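Local structure of VP5 (6QGI) at residues A[379-384]-A[389-394]; A[368-373]-A[395-400]; A[303-308]-A[343-348]; A[445-450]-A[454-459]. The protein is the envelope protein of a haloarchaeal pleomorphic virus and probably mediates fusion of the viral envelope with the host membrane. All blocks are in the same frame, centred on the assembly; numbering follows the deposited sequence.

Interaction 1. Residues A[379-384]-A[389-394]. With NAG (2-acetamido-2-deoxy-beta-D-glucopyranose), chain B.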
loop_
_atom_site.group_PDB
_atom_site.type_symbol
_atom_site.label_atom_id
_atom_site.label_comp_id
_atom_site.label_asym_id
_atom_site.label_seq_id
_atom_site.Cartn_x
_atom_site.Cartn_y
_atom_site.Cartn_z
ATOM N N ALA A 379 12.681 -10.792 17.349
ATOM C CA ALA A 379 13.827 -11.385 18.035
ATOM C C ALA A 379 13.795 -12.896 17.882
ATOM O O ALA A 379 12.721 -13.493 17.976
ATOM C CB ALA A 379 13.819 -11.006 19.510
ATOM N N VAL A 380 14.953 -13.515 17.627
ATOM C CA VAL A 380 15.031 -14.971 17.489
ATOM C C VAL A 380 15.332 -15.542 18.882
ATOM O O VAL A 380 16.350 -15.201 19.486
ATOM C CB VAL A 380 16.032 -15.447 16.395
ATOM C CG1 VAL A 380 16.014 -16.968 16.250
ATOM C CG2 VAL A 380 15.738 -14.784 15.048
ATOM N N GLU A 381 14.391 -16.346 19.405
ATOM C CA GLU A 381 14.448 -16.998 20.711
ATOM C C GLU A 381 14.920 -18.433 20.520
ATOM O O GLU A 381 14.173 -19.282 20.026
ATOM C CB GLU A 381 13.073 -16.943 21.398
ATOM C CG GLU A 381 13.143 -16.950 22.910
ATOM C CD GLU A 381 11.799 -17.145 23.580
ATOM O OE1 GLU A 381 11.378 -18.314 23.735
ATOM O OE2 GLU A 381 11.165 -16.131 23.947
ATOM N N LEU A 382 16.179 -18.688 20.869
ATOM C CA LEU A 382 16.790 -19.996 20.690
ATOM C C LEU A 382 16.794 -20.812 21.967
ATOM O O LEU A 382 17.083 -20.291 23.044
ATOM C CB LEU A 382 18.214 -19.857 20.149
ATOM C CG LEU A 382 18.332 -19.144 18.810
ATOM C CD1 LEU A 382 19.725 -18.706 18.563
ATOM C CD2 LEU A 382 17.824 -19.992 17.680
ATOM N N ASN A 383 16.461 -22.104 21.829
ATOM C CA ASN A 383 16.422 -23.080 22.912
ATOM C C ASN A 383 17.563 -24.076 22.722
ATOM O O ASN A 383 17.553 -24.898 21.796
ATOM C CB ASN A 383 15.053 -23.779 22.982
ATOM C CG ASN A 383 13.902 -22.883 23.380
ATOM O OD1 ASN A 383 14.075 -21.841 24.006
ATOM N ND2 ASN A 383 12.692 -23.268 23.014
ATOM N N THR A 384 18.570 -23.959 23.597
ATOM C CA THR A 384 19.784 -24.773 23.601
ATOM C C THR A 384 19.477 -26.204 24.100
ATOM O O THR A 384 18.442 -26.421 24.738
ATOM C CB THR A 384 20.868 -24.088 24.457
ATOM O OG1 THR A 384 20.395 -23.975 25.793
ATOM C CG2 THR A 384 21.252 -22.698 23.944
ATOM N N THR A 389 17.130 -20.905 27.252
ATOM C CA THR A 389 16.381 -20.083 26.303
ATOM C C THR A 389 16.934 -18.658 26.300
ATOM O O THR A 389 17.036 -18.035 27.362
ATOM C CB THR A 389 14.886 -20.127 26.643
ATOM O OG1 THR A 389 14.447 -21.490 26.633
ATOM C CG2 THR A 389 14.038 -19.295 25.686
ATOM N N VAL A 390 17.313 -18.159 25.105
ATOM C CA VAL A 390 17.859 -16.808 24.926
ATOM C C VAL A 390 17.259 -16.156 23.660
ATOM O O VAL A 390 17.264 -16.763 22.587
ATOM C CB VAL A 390 19.419 -16.781 24.892
ATOM C CG1 VAL A 390 19.943 -15.358 24.694
ATOM C CG2 VAL A 390 20.029 -17.398 26.150
ATOM N N ALA A 391 16.760 -14.912 23.804
ATOM C CA ALA A 391 16.191 -14.112 22.720
ATOM C C ALA A 391 17.172 -13.008 22.309
ATOM O O ALA A 391 17.720 -12.316 23.172
ATOM C CB ALA A 391 14.861 -13.510 23.153
ATOM N N VAL A 392 17.426 -12.879 20.996
ATOM C CA VAL A 392 18.344 -11.882 20.433
ATOM C C VAL A 392 17.586 -11.055 19.390
ATOM O O VAL A 392 17.026 -11.626 18.453
ATOM C CB VAL A 392 19.632 -12.524 19.833
ATOM C CG1 VAL A 392 20.574 -11.462 19.267
ATOM C CG2 VAL A 392 20.357 -13.393 20.858
ATOM N N ASP A 393 17.582 -9.717 19.548
ATOM C CA ASP A 393 16.908 -8.787 18.636
ATOM C C ASP A 393 17.609 -8.755 17.277
ATOM O O ASP A 393 18.824 -8.961 17.206
ATOM C CB ASP A 393 16.840 -7.379 19.243
ATOM C CG ASP A 393 16.259 -7.307 20.648
ATOM O OD1 ASP A 393 15.385 -8.142 20.977
ATOM O OD2 ASP A 393 16.671 -6.414 21.414
ATOM N N ALA A 394 16.825 -8.510 16.203
ATOM C CA ALA A 394 17.234 -8.481 14.793
ATOM C C ALA A 394 18.460 -7.603 14.519
ATOM O O ALA A 394 19.303 -7.983 13.705
ATOM C CB ALA A 394 16.074 -8.015 13.930
HETATM C C1 NAG B . 20.544 -4.899 21.300
HETATM C C2 NAG B . 19.084 -4.590 21.612
HETATM C C3 NAG B . 18.855 -3.610 22.771
HETATM C C4 NAG B . 19.868 -3.837 23.891
HETATM C C5 NAG B . 21.281 -3.842 23.314
HETATM C C6 NAG B . 22.369 -3.969 24.359
HETATM C C7 NAG B . 18.798 -4.057 19.155
HETATM C C8 NAG B . 17.759 -4.059 18.070
HETATM N N2 NAG B . 18.322 -4.166 20.432
HETATM O O3 NAG B . 17.542 -3.801 23.287
HETATM O O4 NAG B . 19.734 -2.815 24.875
HETATM O O5 NAG B . 21.420 -4.961 22.427
HETATM O O6 NAG B . 23.657 -3.770 23.787
HETATM O O7 NAG B . 19.988 -3.946 18.893
#
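Asn383 and Thr389 stand side by side and point the same way at the end of the beta hairpin nearest its turn. Thr389 OG1 donates to Asn383 OD1 at 2.7 Å. The hydroxyl comes from 50° above the plane of the amide carbonyl rather than along a lone pair, so the bond is short but not ideally directed. With OG1 beside its own backbone N (chi1 -57°), Thr389 turns its methyl CG2 toward Glu381, whose OE1 lies 3.4 Å from that CG2. The Glu381 chain runs on extended past Ala391, with Glu381 CG 3.9 Å from Ala391 CB, and its carboxylate is held by a salt bridge to Arg424. Farther along this face, Asp393 OD1 lies 3.6 Å from Ala379 CB. Asp393 OD2 receives a weak hydrogen bond of 3.3 Å from O3 of the N-acetylglucosamine.

Val380, Leu382, Val390 and Val392 project from the other face. Their backbones form the two hydrogen-bonded pairs that fix the register: Val380 with Val392, and Leu382 with Val390. The shortest bond among them runs from Leu382 N to Val390 O at 2.8 Å. Between them, CA-H...O contacts such as Glu381 CA to Val390 O, 3.4 Å, complete the antiparallel pattern.

Strand 378-384 is flanked on its far edge by strand 418-427, to which Ala379, Glu381 and Asn383 are bonded through the backbone. The apolar face meets strand 367-370, with Val380 on Leu370 and Leu382 on Val368, while Val390 rests on Val409.

Interaction 2. Residues A[368-373]-A[395-400]. With NAG (2-acetamido-2-deoxy-beta-D-glucopyranose), chain B.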
loop_
_atom_site.group_PDB
_atom_site.type_symbol
_atom_site.label_atom_id
_atom_site.label_comp_id
_atom_site.label_asym_id
_atom_site.label_seq_id
_atom_site.Cartn_x
_atom_site.Cartn_y
_atom_site.Cartn_z
ATOM N N VAL A 368 26.180 -18.202 18.049
ATOM C CA VAL A 368 25.046 -18.854 17.385
ATOM C C VAL A 368 24.970 -18.278 15.970
ATOM O O VAL A 368 25.155 -17.077 15.803
ATOM C CB VAL A 368 23.707 -18.714 18.156
ATOM C CG1 VAL A 368 22.566 -19.370 17.389
ATOM C CG2 VAL A 368 23.812 -19.315 19.555
ATOM N N THR A 369 24.719 -19.127 14.961
ATOM C CA THR A 369 24.662 -18.707 13.564
ATOM C C THR A 369 23.282 -19.002 12.952
ATOM O O THR A 369 22.734 -20.088 13.148
ATOM C CB THR A 369 25.811 -19.370 12.781
ATOM O OG1 THR A 369 27.045 -19.045 13.429
ATOM C CG2 THR A 369 25.876 -18.921 11.321
ATOM N N LEU A 370 22.735 -18.002 12.224
ATOM C CA LEU A 370 21.465 -18.042 11.490
ATOM C C LEU A 370 21.746 -18.080 9.994
ATOM O O LEU A 370 22.627 -17.359 9.522
ATOM C CB LEU A 370 20.556 -16.838 11.822
ATOM C CG LEU A 370 20.111 -16.611 13.274
ATOM C CD1 LEU A 370 19.172 -15.425 13.359
ATOM C CD2 LEU A 370 19.439 -17.842 13.876
ATOM N N THR A 371 21.006 -18.915 9.252
ATOM C CA THR A 371 21.213 -19.068 7.810
ATOM C C THR A 371 20.264 -18.156 6.988
ATOM O O THR A 371 20.388 -18.103 5.760
ATOM C CB THR A 371 21.117 -20.544 7.407
ATOM O OG1 THR A 371 19.926 -21.106 7.945
ATOM C CG2 THR A 371 22.323 -21.353 7.875
ATOM N N SER A 372 19.365 -17.410 7.665
ATOM C CA SER A 372 18.468 -16.433 7.041
ATOM C C SER A 372 18.371 -15.176 7.895
ATOM O O SER A 372 18.465 -15.248 9.121
ATOM C CB SER A 372 17.078 -17.011 6.790
ATOM O OG SER A 372 17.101 -18.042 5.816
ATOM N N GLU A 373 18.189 -14.022 7.229
ATOM C CA GLU A 373 18.082 -12.691 7.825
ATOM C C GLU A 373 16.907 -12.610 8.812
ATOM O O GLU A 373 15.779 -12.921 8.424
ATOM C CB GLU A 373 17.911 -11.641 6.713
ATOM C CG GLU A 373 18.367 -10.240 7.089
ATOM C CD GLU A 373 18.724 -9.327 5.928
ATOM O OE1 GLU A 373 18.313 -9.612 4.779
ATOM O OE2 GLU A 373 19.422 -8.318 6.173
ATOM N N GLY A 395 18.533 -6.448 15.182
ATOM C CA GLY A 395 19.635 -5.503 15.047
ATOM C C GLY A 395 20.903 -5.944 15.740
ATOM O O GLY A 395 21.981 -5.434 15.428
ATOM N N ASN A 396 20.792 -6.901 16.676
ATOM C CA ASN A 396 21.946 -7.403 17.420
ATOM C C ASN A 396 22.570 -8.638 16.745
ATOM O O ASN A 396 23.572 -9.158 17.232
ATOM C CB ASN A 396 21.594 -7.626 18.887
ATOM C CG ASN A 396 21.594 -6.312 19.638
ATOM O OD1 ASN A 396 22.439 -5.435 19.383
ATOM N ND2 ASN A 396 20.661 -6.127 20.566
ATOM N N TRP A 397 22.018 -9.051 15.586
ATOM C CA TRP A 397 22.572 -10.133 14.775
ATOM C C TRP A 397 23.547 -9.511 13.781
ATOM O O TRP A 397 23.193 -8.535 13.107
ATOM C CB TRP A 397 21.472 -10.932 14.065
ATOM C CG TRP A 397 20.728 -11.856 14.979
ATOM C CD1 TRP A 397 19.528 -11.624 15.585
ATOM C CD2 TRP A 397 21.157 -13.152 15.419
ATOM N NE1 TRP A 397 19.171 -12.703 16.358
ATOM C CE2 TRP A 397 20.163 -13.648 16.292
ATOM C CE3 TRP A 397 22.285 -13.949 15.152
ATOM C CZ2 TRP A 397 20.258 -14.908 16.897
ATOM C CZ3 TRP A 397 22.388 -15.187 15.768
ATOM C CH2 TRP A 397 21.380 -15.658 16.623
ATOM N N THR A 398 24.786 -10.023 13.728
ATOM C CA THR A 398 25.818 -9.472 12.847
ATOM C C THR A 398 25.920 -10.305 11.579
ATOM O O THR A 398 26.017 -11.531 11.634
ATOM C CB THR A 398 27.171 -9.341 13.568
ATOM O OG1 THR A 398 27.504 -10.586 14.150
ATOM C CG2 THR A 398 27.146 -8.306 14.667
ATOM N N ALA A 399 25.910 -9.621 10.442
ATOM C CA ALA A 399 25.984 -10.231 9.127
ATOM C C ALA A 399 27.410 -10.378 8.631
ATOM O O ALA A 399 28.281 -9.565 8.944
ATOM C CB ALA A 399 25.198 -9.397 8.130
ATOM N N THR A 400 27.626 -11.418 7.820
ATOM C CA THR A 400 28.856 -11.708 7.092
ATOM C C THR A 400 28.467 -11.717 5.614
ATOM O O THR A 400 27.283 -11.884 5.293
ATOM C CB THR A 400 29.517 -13.008 7.576
ATOM O OG1 THR A 400 28.535 -14.031 7.713
ATOM C CG2 THR A 400 30.265 -12.831 8.883
HETATM C C1 NAG B . 20.544 -4.899 21.300
HETATM C C2 NAG B . 19.084 -4.590 21.612
HETATM C C3 NAG B . 18.855 -3.610 22.771
HETATM C C4 NAG B . 19.868 -3.837 23.891
HETATM C C5 NAG B . 21.281 -3.842 23.314
HETATM C C6 NAG B . 22.369 -3.969 24.359
HETATM C C7 NAG B . 18.798 -4.057 19.155
HETATM C C8 NAG B . 17.759 -4.059 18.070
HETATM N N2 NAG B . 18.322 -4.166 20.432
HETATM O O3 NAG B . 17.542 -3.801 23.287
HETATM O O4 NAG B . 19.734 -2.815 24.875
HETATM O O5 NAG B . 21.420 -4.961 22.427
HETATM O O6 NAG B . 23.657 -3.770 23.787
HETATM O O7 NAG B . 19.988 -3.946 18.893
#
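Trp397, whose indole lies against Leu370, sends its NE1 to the carbonyl oxygen of Val392, an oxygen that already receives a backbone N-H from Val380. That doubly used acceptor satisfies the one polar atom of a buried ring and tethers it beside the adjacent hairpin.

Leu370 approaches at about a right angle to the tryptophan and sets one methyl squarely on the indole. Its CD1 stands 3.5 Å from the centroid of the six-membered ring of Trp397 and 10° off the ring normal, a CH-pi contact over the face. Leu370 CG sits behind that methyl, 3.7 Å from Trp397 CH2. The first torsion of the leucine (chi1 -59°) places CG beside its backbone N, from where the branch reaches across to the ring. At the rim the partner changes: the carbonyl oxygen of Val368 lies in the ring plane, 3.4 Å from Trp397 CZ3, and Val368 CG1 packs 4.0 Å from Trp397 CH2.

Asn396, the residue just before the buried tryptophan, carries the N-linked sugar, its ND2 joined covalently to C1 of the N-acetylglucosamine at 1.4 Å. Gly395 passes close to the acetyl methyl, with Gly395 N 3.8 Å from C8 of the sugar. Strand 405-408 lies between strands 367-370 and 398-399 in a small antiparallel sheet and is bonded to each through the backbone.

No hydrogen bond crosses between 368-373 and 395-400. The join is mainly apolar and dispersive; the ring face probably favours the methyl, and the ring edge, slightly positive, the carbonyl oxygen.

Interaction 3. Residues A[303-308]-A[343-348]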
loop_
_atom_site.group_PDB
_atom_site.type_symbol
_atom_site.label_atom_id
_atom_site.label_comp_id
_atom_site.label_asym_id
_atom_site.label_seq_id
_atom_site.Cartn_x
_atom_site.Cartn_y
_atom_site.Cartn_z
ATOM N N ALA A 303 -9.227 -13.901 12.829
ATOM C CA ALA A 303 -8.648 -15.089 12.229
ATOM C C ALA A 303 -7.159 -15.154 12.456
ATOM O O ALA A 303 -6.464 -14.152 12.269
ATOM C CB ALA A 303 -8.935 -15.103 10.741
ATOM N N THR A 304 -6.667 -16.332 12.864
ATOM C CA THR A 304 -5.240 -16.586 13.037
ATOM C C THR A 304 -4.790 -17.258 11.736
ATOM O O THR A 304 -5.371 -18.271 11.335
ATOM C CB THR A 304 -4.948 -17.398 14.316
ATOM O OG1 THR A 304 -5.627 -18.653 14.255
ATOM C CG2 THR A 304 -5.339 -16.657 15.590
ATOM N N ILE A 305 -3.831 -16.639 11.030
ATOM C CA ILE A 305 -3.344 -17.142 9.740
ATOM C C ILE A 305 -1.896 -17.622 9.839
ATOM O O ILE A 305 -1.148 -17.169 10.705
ATOM C CB ILE A 305 -3.500 -16.094 8.594
ATOM C CG1 ILE A 305 -2.761 -14.762 8.904
ATOM C CG2 ILE A 305 -4.971 -15.869 8.255
ATOM C CD1 ILE A 305 -2.426 -13.882 7.699
ATOM N N THR A 306 -1.512 -18.537 8.944
ATOM C CA THR A 306 -0.146 -19.029 8.826
ATOM C C THR A 306 0.285 -18.763 7.400
ATOM O O THR A 306 -0.322 -19.303 6.474
ATOM C CB THR A 306 -0.023 -20.521 9.228
ATOM O OG1 THR A 306 -0.278 -20.649 10.621
ATOM C CG2 THR A 306 1.362 -21.105 8.926
ATOM N N ILE A 307 1.318 -17.925 7.226
ATOM C CA ILE A 307 1.888 -17.618 5.915
ATOM C C ILE A 307 2.712 -18.845 5.548
ATOM O O ILE A 307 3.722 -19.119 6.185
ATOM C CB ILE A 307 2.679 -16.272 5.929
ATOM C CG1 ILE A 307 1.795 -15.098 6.438
ATOM C CG2 ILE A 307 3.307 -15.949 4.562
ATOM C CD1 ILE A 307 0.530 -14.786 5.613
ATOM N N GLN A 308 2.198 -19.640 4.605
ATOM C CA GLN A 308 2.737 -20.924 4.146
ATOM C C GLN A 308 4.254 -20.953 3.889
ATOM O O GLN A 308 4.919 -21.889 4.339
ATOM C CB GLN A 308 2.031 -21.362 2.863
ATOM C CG GLN A 308 0.546 -21.594 3.020
ATOM C CD GLN A 308 0.037 -22.369 1.850
ATOM O OE1 GLN A 308 0.209 -21.979 0.688
ATOM N NE2 GLN A 308 -0.564 -23.519 2.138
ATOM N N VAL A 343 -6.506 -8.687 -1.039
ATOM C CA VAL A 343 -6.737 -9.129 0.343
ATOM C C VAL A 343 -5.983 -8.234 1.310
ATOM O O VAL A 343 -4.767 -8.100 1.185
ATOM C CB VAL A 343 -6.335 -10.610 0.583
ATOM C CG1 VAL A 343 -6.675 -11.053 2.006
ATOM C CG2 VAL A 343 -6.995 -11.521 -0.421
ATOM N N TYR A 344 -6.697 -7.668 2.295
ATOM C CA TYR A 344 -6.099 -6.853 3.346
ATOM C C TYR A 344 -6.234 -7.579 4.690
ATOM O O TYR A 344 -7.124 -8.421 4.853
ATOM C CB TYR A 344 -6.696 -5.436 3.384
ATOM C CG TYR A 344 -6.425 -4.651 2.119
ATOM C CD1 TYR A 344 -5.197 -4.035 1.907
ATOM C CD2 TYR A 344 -7.381 -4.561 1.112
ATOM C CE1 TYR A 344 -4.925 -3.347 0.727
ATOM C CE2 TYR A 344 -7.127 -3.863 -0.066
ATOM C CZ TYR A 344 -5.895 -3.260 -0.255
ATOM O OH TYR A 344 -5.635 -2.561 -1.406
ATOM N N PHE A 345 -5.297 -7.319 5.615
ATOM C CA PHE A 345 -5.278 -7.968 6.922
ATOM C C PHE A 345 -4.817 -6.985 7.996
ATOM O O PHE A 345 -3.660 -6.557 7.991
ATOM C CB PHE A 345 -4.386 -9.224 6.891
ATOM C CG PHE A 345 -4.608 -10.220 8.007
ATOM C CD1 PHE A 345 -5.740 -11.030 8.025
ATOM C CD2 PHE A 345 -3.654 -10.396 9.005
ATOM C CE1 PHE A 345 -5.932 -11.970 9.042
ATOM C CE2 PHE A 345 -3.846 -11.339 10.020
ATOM C CZ PHE A 345 -4.978 -12.126 10.025
ATOM N N THR A 346 -5.752 -6.593 8.885
ATOM C CA THR A 346 -5.497 -5.676 9.993
ATOM C C THR A 346 -5.155 -6.522 11.203
ATOM O O THR A 346 -5.994 -7.293 11.674
ATOM C CB THR A 346 -6.694 -4.751 10.222
ATOM O OG1 THR A 346 -7.053 -4.148 8.977
ATOM C CG2 THR A 346 -6.411 -3.676 11.272
ATOM N N ALA A 347 -3.909 -6.411 11.680
ATOM C CA ALA A 347 -3.414 -7.204 12.799
ATOM C C ALA A 347 -2.439 -6.446 13.667
ATOM O O ALA A 347 -1.803 -5.495 13.215
ATOM C CB ALA A 347 -2.733 -8.455 12.267
ATOM N N ASP A 348 -2.295 -6.904 14.916
ATOM C CA ASP A 348 -1.325 -6.350 15.851
ATOM C C ASP A 348 -0.007 -7.073 15.581
ATOM O O ASP A 348 0.142 -8.251 15.936
ATOM C CB ASP A 348 -1.791 -6.493 17.317
ATOM C CG ASP A 348 -0.837 -5.906 18.343
ATOM O OD1 ASP A 348 0.203 -5.360 17.939
ATOM O OD2 ASP A 348 -1.135 -5.997 19.550
#
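The contact lies in the buried interior of the antiparallel beta region, where strands 301-307 and 343-355 both pair with strand 312-320 and are joined to each other by the Phe345 side chain, with no hydrogen bond between them. Ile305 and Phe345 come together from opposite directions. The terminal methyl of Ile305 lies over one face of the phenyl ring, CD1 being 3.8 Å from the ring centroid of Phe345 and 15° off its normal, displaced toward the rim at CE2. Ile305 CG1 follows more closely, 3.6 Å from Phe345 CZ.

That reach depends on the isoleucine torsion: CG1 takes the place between the backbone N and the carbonyl carbon (chi1 58°), and the chain then extends to CD1. Phe345, with CG anti to its backbone N (chi1 -161°), sends its ring straight across toward the strand. The far end of the ring meets backbone as well as side chain, for the carbonyl oxygen of Ala303 lies in the ring plane, 3.4 Å from Phe345 CZ.

Phe318 of the intervening strand meets the Phe345 ring edge-to-face and also touches Ile305 and Ala303, while Ile437 packs on Phe345 from strand 434-439. Across these two segments the contact is mainly apolar: a CH-pi contact on the face, and at the edge a carbonyl oxygen beside a ring C-H that is probably weakly polarised.

Interaction 4. Residues A[445-450]-A[454-459]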
loop_
_atom_site.group_PDB
_atom_site.type_symbol
_atom_site.label_atom_id
_atom_site.label_comp_id
_atom_site.label_asym_id
_atom_site.label_seq_id
_atom_site.Cartn_x
_atom_site.Cartn_y
_atom_site.Cartn_z
ATOM N N ILE A 445 -5.875 -20.302 7.159
ATOM C CA ILE A 445 -6.628 -19.855 8.328
ATOM C C ILE A 445 -6.633 -21.029 9.311
ATOM O O ILE A 445 -7.316 -22.013 9.067
ATOM C CB ILE A 445 -8.056 -19.359 7.945
ATOM C CG1 ILE A 445 -7.985 -18.170 6.956
ATOM C CG2 ILE A 445 -8.847 -18.984 9.192
ATOM C CD1 ILE A 445 -9.233 -17.903 6.166
ATOM N N ASP A 446 -5.820 -20.963 10.375
ATOM C CA ASP A 446 -5.744 -22.038 11.368
ATOM C C ASP A 446 -6.975 -22.054 12.264
ATOM O O ASP A 446 -7.357 -23.120 12.756
ATOM C CB ASP A 446 -4.482 -21.906 12.231
ATOM C CG ASP A 446 -3.166 -22.186 11.526
ATOM O OD1 ASP A 446 -3.194 -22.726 10.391
ATOM O OD2 ASP A 446 -2.109 -21.886 12.116
ATOM N N LYS A 447 -7.590 -20.869 12.481
ATOM C CA LYS A 447 -8.769 -20.678 13.323
ATOM C C LYS A 447 -9.508 -19.378 12.974
ATOM O O LYS A 447 -8.888 -18.407 12.542
ATOM C CB LYS A 447 -8.344 -20.644 14.805
ATOM C CG LYS A 447 -9.409 -21.108 15.793
ATOM C CD LYS A 447 -9.424 -20.276 17.080
ATOM C CE LYS A 447 -8.328 -20.604 18.071
ATOM N NZ LYS A 447 -8.301 -19.628 19.194
ATOM N N LEU A 448 -10.837 -19.378 13.183
ATOM C CA LEU A 448 -11.760 -18.249 13.036
ATOM C C LEU A 448 -12.545 -18.109 14.336
ATOM O O LEU A 448 -13.081 -19.107 14.819
ATOM C CB LEU A 448 -12.729 -18.444 11.848
ATOM C CG LEU A 448 -12.169 -18.387 10.437
ATOM C CD1 LEU A 448 -13.212 -18.779 9.440
ATOM C CD2 LEU A 448 -11.747 -17.000 10.085
ATOM N N THR A 449 -12.597 -16.898 14.915
ATOM C CA THR A 449 -13.302 -16.649 16.176
ATOM C C THR A 449 -14.147 -15.385 16.098
ATOM O O THR A 449 -13.628 -14.321 15.751
ATOM C CB THR A 449 -12.300 -16.542 17.353
ATOM O OG1 THR A 449 -11.558 -17.754 17.464
ATOM C CG2 THR A 449 -12.978 -16.238 18.690
ATOM N N ASN A 450 -15.438 -15.495 16.471
ATOM C CA ASN A 450 -16.327 -14.342 16.554
ATOM C C ASN A 450 -15.956 -13.605 17.840
ATOM O O ASN A 450 -16.071 -14.178 18.918
ATOM C CB ASN A 450 -17.794 -14.771 16.518
ATOM C CG ASN A 450 -18.766 -13.625 16.378
ATOM O OD1 ASN A 450 -18.940 -12.802 17.285
ATOM N ND2 ASN A 450 -19.434 -13.556 15.236
ATOM N N GLY A 454 -17.427 -14.999 21.199
ATOM C CA GLY A 454 -16.235 -15.740 21.597
ATOM C C GLY A 454 -16.189 -17.152 21.049
ATOM O O GLY A 454 -15.306 -17.925 21.429
ATOM N N GLU A 455 -17.135 -17.503 20.151
ATOM C CA GLU A 455 -17.231 -18.849 19.586
ATOM C C GLU A 455 -16.340 -19.023 18.345
ATOM O O GLU A 455 -16.031 -18.053 17.647
ATOM C CB GLU A 455 -18.695 -19.238 19.283
ATOM C CG GLU A 455 -19.361 -18.514 18.119
ATOM C CD GLU A 455 -20.871 -18.649 18.033
ATOM O OE1 GLU A 455 -21.385 -19.787 18.140
ATOM O OE2 GLU A 455 -21.543 -17.611 17.835
ATOM N N GLU A 456 -15.926 -20.279 18.100
ATOM C CA GLU A 456 -15.086 -20.685 16.978
ATOM C C GLU A 456 -15.981 -21.006 15.777
ATOM O O GLU A 456 -16.615 -22.064 15.732
ATOM C CB GLU A 456 -14.210 -21.886 17.379
ATOM C CG GLU A 456 -13.010 -22.113 16.479
ATOM C CD GLU A 456 -12.076 -23.214 16.941
ATOM O OE1 GLU A 456 -11.452 -23.057 18.016
ATOM O OE2 GLU A 456 -11.950 -24.225 16.214
ATOM N N VAL A 457 -16.059 -20.064 14.826
ATOM C CA VAL A 457 -16.883 -20.185 13.617
ATOM C C VAL A 457 -16.059 -20.810 12.469
ATOM O O VAL A 457 -14.837 -20.914 12.577
ATOM C CB VAL A 457 -17.536 -18.836 13.212
ATOM C CG1 VAL A 457 -18.495 -18.347 14.293
ATOM C CG2 VAL A 457 -16.490 -17.772 12.890
ATOM N N THR A 458 -16.733 -21.225 11.379
ATOM C CA THR A 458 -16.097 -21.889 10.235
ATOM C C THR A 458 -15.983 -21.011 8.977
ATOM O O THR A 458 -15.237 -21.373 8.064
ATOM C CB THR A 458 -16.862 -23.170 9.882
ATOM O OG1 THR A 458 -18.230 -22.850 9.617
ATOM C CG2 THR A 458 -16.762 -24.225 10.969
ATOM N N ALA A 459 -16.710 -19.882 8.915
ATOM C CA ALA A 459 -16.686 -19.006 7.741
ATOM C C ALA A 459 -16.677 -17.520 8.114
ATOM O O ALA A 459 -17.027 -17.149 9.238
ATOM C CB ALA A 459 -17.883 -19.306 6.846
#
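The carboxylate of Glu456 has the methylenes of Lys447 laid over one face, and the two side chains cross at about a right angle. Lys447 CG stands 3.6 Å from Glu456 CD, almost directly above the carboxylate plane, and Lys447 CD lies 3.6 Å from Glu456 OE1. The lysine chain is bent beyond CG, which keeps the charged ends apart: Lys447 NZ and Glu456 OE1 are 4.8 Å from each other, so any attraction between the opposite charges is probably a diffuse one. The flat amide of Asn450 serves the turn instead, its OD1 accepting from the N of Gln452 in an Asx turn.

The Leu448 side chain meets the returning chain with CB and CD1. Its CB is 4.0 Å from Val457 CG2, and its CD1 reaches along the backbone to within 3.6 Å of Thr458 O. With Val457 CG1 anti to the carbonyl carbon (chi1 -63°), CG2 falls between the backbone N and the carbonyl carbon, the crowded position, and faces Leu448.

Backbone bonds close the turn. Asn450 N donates to Glu455 O at 2.9 Å, nearly along the C=O axis, and Gly454 N donates to Asn450 O at 2.8 Å. Gly454 has the positive phi that glycine favours. Val457 N to Leu448 O is only a weak bond of 3.1 Å with an angle of 124° at the hydrogen.

Residues 454-459 have no regular structure and lie at the surface, in the connection from strand 443-450 to helix 476-496. Strand 443-450 pairs antiparallel with strand 301-307, where Leu448 rests on Ala303 and Val457 on Arg301.

In the fold
The contacts form two neighbouring pairs. Interactions 1 and 2, with centres 11 Å apart, share both packing and the sugar: Leu382 CD1 lies 4.0 Å from Trp397 CH2, Val380 CG2 lies 3.9 Å from Leu370 CD1, and the N-acetylglucosamine on Asn396 touches both. Interactions 3 and 4, about 13 Å apart between centres, meet where strands 301-307 and 443-450 pair. There Thr306 OG1 and Asp446 OD2 are 2.7 Å apart, a probable hydrogen bond, and Ala303 CB packs 3.5 Å from Leu448 CD2. The pairs themselves do not touch: nearest atoms of interactions 1 and 3 are about 13 Å apart, and those of interactions 2 and 4 about 20 Å.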